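Long-range contacts in myosin regulatory light chain (Placopecten magellanicus, PDB 3PN7), which probably confers calcium-dependent control on molluscan muscle myosin as its regulatory light chain, an EF-hand protein that carries a bound magnesium ion here: residues D105-N110 with D145-V150; I40-L45 with E60-L65. One frame throughout, in Å; residues are numbered along the deposited sequence.

Contact 1. Residues D105-N110 with D145-V150; sequences DTKKLN and DYVRFV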
ATOM      1  N   ASP B 105      -6.322  12.704  -6.996  1.00 42.54           N
ATOM      2  CA  ASP B 105      -7.714  12.849  -6.559  1.00 40.77           C
ATOM      3  C   ASP B 105      -8.705  12.950  -7.726  1.00 39.52           C
ATOM      4  O   ASP B 105      -9.592  13.798  -7.722  1.00 37.44           O
ATOM      5  CB  ASP B 105      -7.855  14.083  -5.657  1.00 44.50           C
ATOM      6  CG  ASP B 105      -8.988  13.951  -4.650  1.00 50.62           C
ATOM      7  OD1 ASP B 105      -9.490  12.822  -4.436  1.00 45.05           O
ATOM      8  OD2 ASP B 105      -9.371  14.984  -4.063  1.00 53.99           O
ATOM      9  N   THR B 106      -8.548  12.083  -8.722  1.00 37.57           N
ATOM     10  CA  THR B 106      -9.482  12.028  -9.840  1.00 35.11           C
ATOM     11  C   THR B 106     -10.778  11.334  -9.463  1.00 36.82           C
ATOM     12  O   THR B 106     -11.770  11.439 -10.192  1.00 38.57           O
ATOM     13  CB  THR B 106      -8.886  11.254 -11.027  1.00 37.55           C
ATOM     14  OG1 THR B 106      -8.619   9.899 -10.631  1.00 34.59           O
ATOM     15  CG2 THR B 106      -7.602  11.915 -11.476  1.00 36.06           C
ATOM     16  N   LYS B 107     -10.768  10.620  -8.334  1.00 34.74           N
ATOM     17  CA  LYS B 107     -11.925   9.834  -7.875  1.00 35.72           C
ATOM     18  C   LYS B 107     -12.175   8.612  -8.770  1.00 32.39           C
ATOM     19  O   LYS B 107     -13.261   8.039  -8.752  1.00 30.28           O
ATOM     20  CB  LYS B 107     -13.206  10.677  -7.779  1.00 34.92           C
ATOM     21  CG  LYS B 107     -13.093  11.966  -6.973  1.00 39.06           C
ATOM     22  CD  LYS B 107     -12.578  11.729  -5.554  1.00 42.58           C
ATOM     23  CE  LYS B 107     -12.710  12.995  -4.702  1.00 46.94           C
ATOM     24  NZ  LYS B 107     -11.990  12.889  -3.393  1.00 46.23           N
ATOM     25  N   LYS B 108     -11.172   8.253  -9.572  1.00 30.34           N
ATOM     26  CA  LYS B 108     -11.176   7.013 -10.331  1.00 30.19           C
ATOM     27  C   LYS B 108      -9.817   6.344 -10.226  1.00 31.84           C
ATOM     28  O   LYS B 108      -8.855   6.934  -9.752  1.00 32.56           O
ATOM     29  CB  LYS B 108     -11.532   7.251 -11.794  1.00 34.62           C
ATOM     30  CG  LYS B 108     -12.819   8.038 -12.005  1.00 37.24           C
ATOM     31  CD  LYS B 108     -13.863   7.220 -12.739  1.00 38.44           C
ATOM     32  CE  LYS B 108     -15.020   8.089 -13.232  1.00 41.67           C
ATOM     33  NZ  LYS B 108     -15.500   8.977 -12.138  1.00 44.56           N
ATOM     34  N   LEU B 109      -9.749   5.102 -10.674  1.00 31.96           N
ATOM     35  CA  LEU B 109      -8.521   4.330 -10.684  1.00 34.14           C
ATOM     36  C   LEU B 109      -8.498   3.643 -12.051  1.00 35.13           C
ATOM     37  O   LEU B 109      -9.541   3.201 -12.534  1.00 30.48           O
ATOM     38  CB  LEU B 109      -8.594   3.276  -9.571  1.00 27.92           C
ATOM     39  CG  LEU B 109      -7.627   3.274  -8.397  1.00 34.49           C
ATOM     40  CD1 LEU B 109      -7.157   4.685  -8.064  1.00 36.67           C
ATOM     41  CD2 LEU B 109      -8.220   2.573  -7.161  1.00 27.16           C
ATOM     42  N   ASN B 110      -7.333   3.571 -12.693  1.00 32.71           N
ATOM     43  CA  ASN B 110      -7.196   2.746 -13.890  1.00 31.76           C
ATOM     44  C   ASN B 110      -7.611   1.319 -13.567  1.00 32.76           C
ATOM     45  O   ASN B 110      -7.108   0.727 -12.608  1.00 31.50           O
ATOM     46  CB  ASN B 110      -5.753   2.752 -14.412  1.00 35.79           C
ATOM     47  CG  ASN B 110      -5.370   4.069 -15.079  1.00 37.40           C
ATOM     48  OD1 ASN B 110      -6.166   5.008 -15.131  1.00 36.87           O
ATOM     49  ND2 ASN B 110      -4.141   4.136 -15.593  1.00 32.72           N
ATOM     50  N   ASP B 145     -14.785   3.525 -11.126  1.00 34.71           N
ATOM     51  CA  ASP B 145     -15.407   4.563 -10.298  1.00 31.27           C
ATOM     52  C   ASP B 145     -15.507   4.101  -8.846  1.00 35.08           C
ATOM     53  O   ASP B 145     -16.504   3.501  -8.443  1.00 34.11           O
ATOM     54  CB  ASP B 145     -16.803   4.865 -10.827  1.00 34.44           C
ATOM     55  CG  ASP B 145     -17.430   6.088 -10.180  1.00 40.15           C
ATOM     56  OD1 ASP B 145     -16.965   6.510  -9.093  1.00 36.86           O
ATOM     57  OD2 ASP B 145     -18.396   6.627 -10.771  1.00 41.87           O
ATOM     58  N   TYR B 146     -14.484   4.383  -8.051  1.00 31.03           N
ATOM     59  CA  TYR B 146     -14.470   3.831  -6.710  1.00 32.30           C
ATOM     60  C   TYR B 146     -15.411   4.488  -5.705  1.00 31.24           C
ATOM     61  O   TYR B 146     -15.807   3.848  -4.733  1.00 25.54           O
ATOM     62  CB  TYR B 146     -13.053   3.754  -6.157  1.00 27.77           C
ATOM     63  CG  TYR B 146     -12.347   5.061  -5.883  1.00 29.30           C
ATOM     64  CD1 TYR B 146     -12.648   5.816  -4.759  1.00 32.03           C
ATOM     65  CD2 TYR B 146     -11.309   5.497  -6.710  1.00 31.39           C
ATOM     66  CE1 TYR B 146     -11.957   7.007  -4.482  1.00 33.43           C
ATOM     67  CE2 TYR B 146     -10.609   6.670  -6.445  1.00 30.99           C
ATOM     68  CZ  TYR B 146     -10.942   7.423  -5.334  1.00 32.16           C
ATOM     69  OH  TYR B 146     -10.250   8.572  -5.075  1.00 31.14           O
ATOM     70  N   VAL B 147     -15.742   5.760  -5.915  1.00 31.25           N
ATOM     71  CA  VAL B 147     -16.774   6.401  -5.105  1.00 31.24           C
ATOM     72  C   VAL B 147     -18.105   5.659  -5.264  1.00 30.79           C
ATOM     73  O   VAL B 147     -18.759   5.300  -4.294  1.00 31.70           O
ATOM     74  CB  VAL B 147     -16.951   7.883  -5.484  1.00 37.30           C
ATOM     75  CG1 VAL B 147     -18.116   8.504  -4.701  1.00 34.18           C
ATOM     76  CG2 VAL B 147     -15.648   8.643  -5.240  1.00 32.28           C
ATOM     77  N   ARG B 148     -18.488   5.409  -6.505  1.00 32.79           N
ATOM     78  CA  ARG B 148     -19.719   4.691  -6.793  1.00 35.21           C
ATOM     79  C   ARG B 148     -19.634   3.216  -6.371  1.00 35.75           C
ATOM     80  O   ARG B 148     -20.610   2.626  -5.901  1.00 32.94           O
ATOM     81  CB  ARG B 148     -20.012   4.793  -8.283  1.00 36.28           C
ATOM     82  CG  ARG B 148     -21.364   4.279  -8.687  1.00 45.84           C
ATOM     83  CD  ARG B 148     -21.556   4.502 -10.172  1.00 53.32           C
ATOM     84  NE  ARG B 148     -22.872   4.077 -10.633  1.00 56.12           N
ATOM     85  CZ  ARG B 148     -23.144   3.791 -11.900  1.00 66.42           C
ATOM     86  NH1 ARG B 148     -22.180   3.875 -12.816  1.00 63.20           N
ATOM     87  NH2 ARG B 148     -24.369   3.416 -12.253  1.00 70.17           N
ATOM     88  N   PHE B 149     -18.464   2.613  -6.543  1.00 32.72           N
ATOM     89  CA  PHE B 149     -18.266   1.238  -6.098  1.00 31.01           C
ATOM     90  C   PHE B 149     -18.493   1.141  -4.585  1.00 30.42           C
ATOM     91  O   PHE B 149     -19.140   0.218  -4.108  1.00 35.32           O
ATOM     92  CB  PHE B 149     -16.868   0.742  -6.488  1.00 32.30           C
ATOM     93  CG  PHE B 149     -16.524  -0.615  -5.943  1.00 30.32           C
ATOM     94  CD1 PHE B 149     -16.888  -1.765  -6.625  1.00 30.97           C
ATOM     95  CD2 PHE B 149     -15.826  -0.737  -4.751  1.00 31.40           C
ATOM     96  CE1 PHE B 149     -16.569  -3.020  -6.127  1.00 34.23           C
ATOM     97  CE2 PHE B 149     -15.495  -1.980  -4.247  1.00 32.76           C
ATOM     98  CZ  PHE B 149     -15.868  -3.128  -4.931  1.00 33.54           C
ATOM     99  N   VAL B 150     -17.980   2.105  -3.836  1.00 27.09           N
ATOM    100  CA  VAL B 150     -18.146   2.112  -2.390  1.00 30.94           C
ATOM    101  C   VAL B 150     -19.625   2.208  -1.992  1.00 37.87           C
ATOM    102  O   VAL B 150     -20.058   1.540  -1.057  1.00 37.11           O
ATOM    103  CB  VAL B 150     -17.334   3.239  -1.706  1.00 31.14           C
ATOM    104  CG1 VAL B 150     -17.676   3.299  -0.217  1.00 33.03           C
ATOM    105  CG2 VAL B 150     -15.834   3.020  -1.900  1.00 27.18           C
TER
HETATM  106  O   HOH W   1     -15.689   8.797  -8.980  1.00 39.49           O
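The ring of Tyr-146 lies against the backbone of Lys-107 and Lys-108, joining the loop that leads into strand 109-110 to the first turn of helix 146-154, two parts of an EF-hand-like helical lobe. The packing is mostly ring on peptide: Tyr-146 CE2 comes within 3.4 Å of Lys-107 C, and Lys-107 O sits 3.7 Å above one ring face, nearer the ring's margin than its centre. Leu-109 CD2 adds an apolar contact, 4.3 Å from Tyr-146 CD2, and the ring of Phe-98, on helix 91-99, meets that of Tyr-146 with the two planes about 10° apart. A phenylalanine at Tyr-146 would keep the ring but would probably leave Asp-102 without the hydroxyl it pairs with, a tie between this helix and the loop before Asp-105. Polar contacts gather at the helix start, where Asp-145 is the N-cap: its rotation (chi1 -170°) sets the carboxylate where OD1 can take the N-H of Arg-148 from above its plane. A lysine suits position 108, since its bent chain brings NZ to a long salt bridge with Asp-145 OD2, 4.0 Å away. One water bridges the segments, donating to Lys-107 O and to Asp-145 OD1, at 2.6 Å from each.

Contact 2. Residues I40-L45 with E60-L65; sequences IDINDL and ELTAML. With MG (magnesium ion), chain G.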
ATOM      1  N   ILE B  40     -36.666  -8.405  19.110  1.00 31.29           N
ATOM      2  CA  ILE B  40     -37.263  -8.313  17.787  1.00 28.93           C
ATOM      3  C   ILE B  40     -38.072  -9.579  17.506  1.00 29.76           C
ATOM      4  O   ILE B  40     -37.518 -10.688  17.499  1.00 29.38           O
ATOM      5  CB  ILE B  40     -36.185  -8.129  16.688  1.00 32.37           C
ATOM      6  CG1 ILE B  40     -35.383  -6.843  16.909  1.00 28.75           C
ATOM      7  CG2 ILE B  40     -36.813  -8.136  15.285  1.00 24.01           C
ATOM      8  CD1 ILE B  40     -34.229  -6.702  15.919  1.00 29.79           C
ATOM      9  N   ASP B  41     -39.382  -9.433  17.297  1.00 35.22           N
ATOM     10  CA  ASP B  41     -40.204 -10.581  16.895  1.00 34.55           C
ATOM     11  C   ASP B  41     -40.720 -10.443  15.471  1.00 33.27           C
ATOM     12  O   ASP B  41     -40.338  -9.523  14.746  1.00 29.96           O
ATOM     13  CB  ASP B  41     -41.358 -10.823  17.873  1.00 37.23           C
ATOM     14  CG  ASP B  41     -42.317  -9.646  17.957  1.00 42.95           C
ATOM     15  OD1 ASP B  41     -42.232  -8.725  17.120  1.00 42.92           O
ATOM     16  OD2 ASP B  41     -43.168  -9.639  18.874  1.00 50.35           O
ATOM     17  N   ILE B  42     -41.602 -11.342  15.059  1.00 36.70           N
ATOM     18  CA  ILE B  42     -42.051 -11.303  13.674  1.00 33.98           C
ATOM     19  C   ILE B  42     -42.853 -10.035  13.351  1.00 35.02           C
ATOM     20  O   ILE B  42     -42.791  -9.525  12.233  1.00 37.25           O
ATOM     21  CB  ILE B  42     -42.815 -12.567  13.270  1.00 33.60           C
ATOM     22  CG1 ILE B  42     -43.128 -12.511  11.777  1.00 37.42           C
ATOM     23  CG2 ILE B  42     -44.101 -12.714  14.104  1.00 36.99           C
ATOM     24  CD1 ILE B  42     -43.404 -13.855  11.150  1.00 44.18           C
ATOM     25  N   ASN B  43     -43.585  -9.520  14.335  1.00 33.86           N
ATOM     26  CA  ASN B  43     -44.349  -8.287  14.154  1.00 36.18           C
ATOM     27  C   ASN B  43     -43.452  -7.056  13.961  1.00 38.18           C
ATOM     28  O   ASN B  43     -43.741  -6.197  13.119  1.00 32.71           O
ATOM     29  CB  ASN B  43     -45.302  -8.053  15.334  1.00 38.86           C
ATOM     30  CG  ASN B  43     -46.296  -9.189  15.524  1.00 52.06           C
ATOM     31  OD1 ASN B  43     -46.728  -9.838  14.559  1.00 51.72           O
ATOM     32  ND2 ASN B  43     -46.664  -9.438  16.779  1.00 54.75           N
ATOM     33  N   ASP B  44     -42.373  -6.975  14.745  1.00 35.73           N
ATOM     34  CA  ASP B  44     -41.385  -5.907  14.600  1.00 33.57           C
ATOM     35  C   ASP B  44     -40.790  -5.925  13.211  1.00 36.19           C
ATOM     36  O   ASP B  44     -40.634  -4.890  12.565  1.00 35.72           O
ATOM     37  CB  ASP B  44     -40.266  -6.089  15.615  1.00 33.52           C
ATOM     38  CG  ASP B  44     -40.675  -5.679  17.004  1.00 38.13           C
ATOM     39  OD1 ASP B  44     -41.063  -4.505  17.181  1.00 42.37           O
ATOM     40  OD2 ASP B  44     -40.587  -6.522  17.923  1.00 34.38           O
ATOM     41  N   LEU B  45     -40.463  -7.127  12.758  1.00 36.47           N
ATOM     42  CA  LEU B  45     -39.835  -7.326  11.463  1.00 35.20           C
ATOM     43  C   LEU B  45     -40.797  -6.934  10.347  1.00 37.11           C
ATOM     44  O   LEU B  45     -40.431  -6.164   9.448  1.00 34.86           O
ATOM     45  CB  LEU B  45     -39.417  -8.792  11.318  1.00 39.18           C
ATOM     46  CG  LEU B  45     -38.031  -9.181  10.808  1.00 37.11           C
ATOM     47  CD1 LEU B  45     -36.952  -8.310  11.371  1.00 29.06           C
ATOM     48  CD2 LEU B  45     -37.784 -10.639  11.141  1.00 33.88           C
ATOM     49  N   GLU B  60     -40.270 -16.189   5.086  1.00 51.15           N
ATOM     50  CA  GLU B  60     -38.967 -15.537   5.036  1.00 49.67           C
ATOM     51  C   GLU B  60     -38.664 -14.946   6.409  1.00 44.61           C
ATOM     52  O   GLU B  60     -37.569 -15.122   6.934  1.00 38.89           O
ATOM     53  CB  GLU B  60     -38.921 -14.453   3.959  1.00 54.83           C
ATOM     54  CG  GLU B  60     -39.040 -14.977   2.529  1.00 64.37           C
ATOM     55  CD  GLU B  60     -38.970 -13.867   1.472  1.00 73.51           C
ATOM     56  OE1 GLU B  60     -40.023 -13.548   0.868  1.00 66.68           O
ATOM     57  OE2 GLU B  60     -37.860 -13.322   1.240  1.00 71.18           O
ATOM     58  N   LEU B  61     -39.652 -14.277   7.005  1.00 48.12           N
ATOM     59  CA  LEU B  61     -39.466 -13.624   8.305  1.00 43.57           C
ATOM     60  C   LEU B  61     -39.155 -14.621   9.414  1.00 43.97           C
ATOM     61  O   LEU B  61     -38.244 -14.406  10.217  1.00 39.46           O
ATOM     62  CB  LEU B  61     -40.701 -12.816   8.681  1.00 38.97           C
ATOM     63  CG  LEU B  61     -41.064 -11.754   7.649  1.00 46.49           C
ATOM     64  CD1 LEU B  61     -42.242 -10.949   8.130  1.00 47.13           C
ATOM     65  CD2 LEU B  61     -39.875 -10.843   7.365  1.00 45.17           C
ATOM     66  N   THR B  62     -39.932 -15.699   9.458  1.00 40.42           N
ATOM     67  CA  THR B  62     -39.730 -16.745  10.434  1.00 42.89           C
ATOM     68  C   THR B  62     -38.331 -17.290  10.287  1.00 36.45           C
ATOM     69  O   THR B  62     -37.628 -17.462  11.277  1.00 40.32           O
ATOM     70  CB  THR B  62     -40.733 -17.906  10.245  1.00 48.00           C
ATOM     71  OG1 THR B  62     -40.660 -18.367   8.891  1.00 57.85           O
ATOM     72  CG2 THR B  62     -42.142 -17.443  10.514  1.00 39.50           C
ATOM     73  N   ALA B  63     -37.930 -17.565   9.050  1.00 37.37           N
ATOM     74  CA  ALA B  63     -36.594 -18.087   8.785  1.00 40.30           C
ATOM     75  C   ALA B  63     -35.487 -17.118   9.227  1.00 39.86           C
ATOM     76  O   ALA B  63     -34.469 -17.557   9.758  1.00 39.66           O
ATOM     77  CB  ALA B  63     -36.431 -18.487   7.313  1.00 34.78           C
ATOM     78  N   MET B  64     -35.684 -15.813   9.030  1.00 35.59           N
ATOM     79  CA  MET B  64     -34.708 -14.824   9.518  1.00 35.26           C
ATOM     80  C   MET B  64     -34.532 -14.951  11.017  1.00 35.19           C
ATOM     81  O   MET B  64     -33.408 -14.953  11.527  1.00 38.09           O
ATOM     82  CB  MET B  64     -35.123 -13.388   9.187  1.00 35.40           C
ATOM     83  CG  MET B  64     -35.012 -12.999   7.718  1.00 31.97           C
ATOM     84  SD  MET B  64     -35.543 -11.281   7.395  1.00 30.85           S
ATOM     85  CE  MET B  64     -34.265 -10.328   8.227  1.00 32.90           C
ATOM     86  N   LEU B  65     -35.653 -15.062  11.719  1.00 37.11           N
ATOM     87  CA  LEU B  65     -35.667 -15.171  13.179  1.00 39.06           C
ATOM     88  C   LEU B  65     -35.037 -16.477  13.688  1.00 37.79           C
ATOM     89  O   LEU B  65     -34.420 -16.509  14.756  1.00 38.59           O
ATOM     90  CB  LEU B  65     -37.105 -15.031  13.702  1.00 33.46           C
ATOM     91  CG  LEU B  65     -37.768 -13.675  13.444  1.00 39.47           C
ATOM     92  CD1 LEU B  65     -39.135 -13.616  14.120  1.00 38.00           C
ATOM     93  CD2 LEU B  65     -36.886 -12.526  13.938  1.00 32.39           C
TER
HETATM   94 MG    MG G 162     -40.391  -6.190  20.273  1.00 44.67          MG
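The backbones of 40-45 and 60-65 come nearest at Ile-42 and Leu-61, whose CA atoms are 6.4 Å apart, where the end of an EF-hand loop and the first turn of its exiting helix 42-52 meet helix 58-66. Leu-45, Leu-65 and Ile-42 carry most of the contact, with Leu-61 facing them. Ile-42 turns CG1 away from its own backbone N (chi1 -174°) and so extends across Leu-61 at about a right angle, placing CD1 3.8 Å from Leu-61 CB. That same methyl lies alongside Thr-62 CG2, the two side chains pointing the same way, while Thr-62 OG1 turns to backbone carbonyls of its own helix, those of Asp-58 and Lys-59. Thr-62 thus offers a methyl to the contact and keeps its hydroxyl bonded. Leu-65 sends its two branches to different places: CD1 reaches the backbone at Ile-42 N, 3.5 Å away, and CD2 meets Leu-45 CD2 tip to tip, a tight pair at 3.5 Å. Leu-45 also brings CG to 4.2 Å from Leu-61 CD2, and Ile-32 of helix 19-32 packs against it as well. Branched aliphatic residues suit these places because their methyls can fill several directions at once.

Behind this apolar layer, Asp-41 and Asp-44 form a capping box. Asp-44 N donates to Asp-41 OD1, and Asp-41 N returns a bond to the anti lone pair of Asp-44 OD2. The same OD2 binds the magnesium ion at 2.4 Å, alongside Asp-33 and the carbonyl of Phe-39, and OD1 accepts from Asn-35 N. The chemistry therefore divides: aliphatic side chains join the two helices, while Asp-41 caps the helix start and the Asp-44 carboxylate ties it to the metal, fixed by the N-H groups of Asp-41 and Asn-35 as well as by the ion.

Contact 1 and contact 2 lie in different lobes, on opposite sides of the chain's centre, with their centres about 37 Å apart and their nearest atoms about 21 Å apart. They do not touch, and both segments of contact 2 precede those of contact 1 in the sequence. Only contact 2 belongs to the magnesium site; contact 1 is remote from the metal. Both use an aspartate to cap a helix start, but they differ in what crosses between the segments: contact 1 relies on an aromatic ring, a water and a long salt bridge, contact 2 on aliphatic side chains.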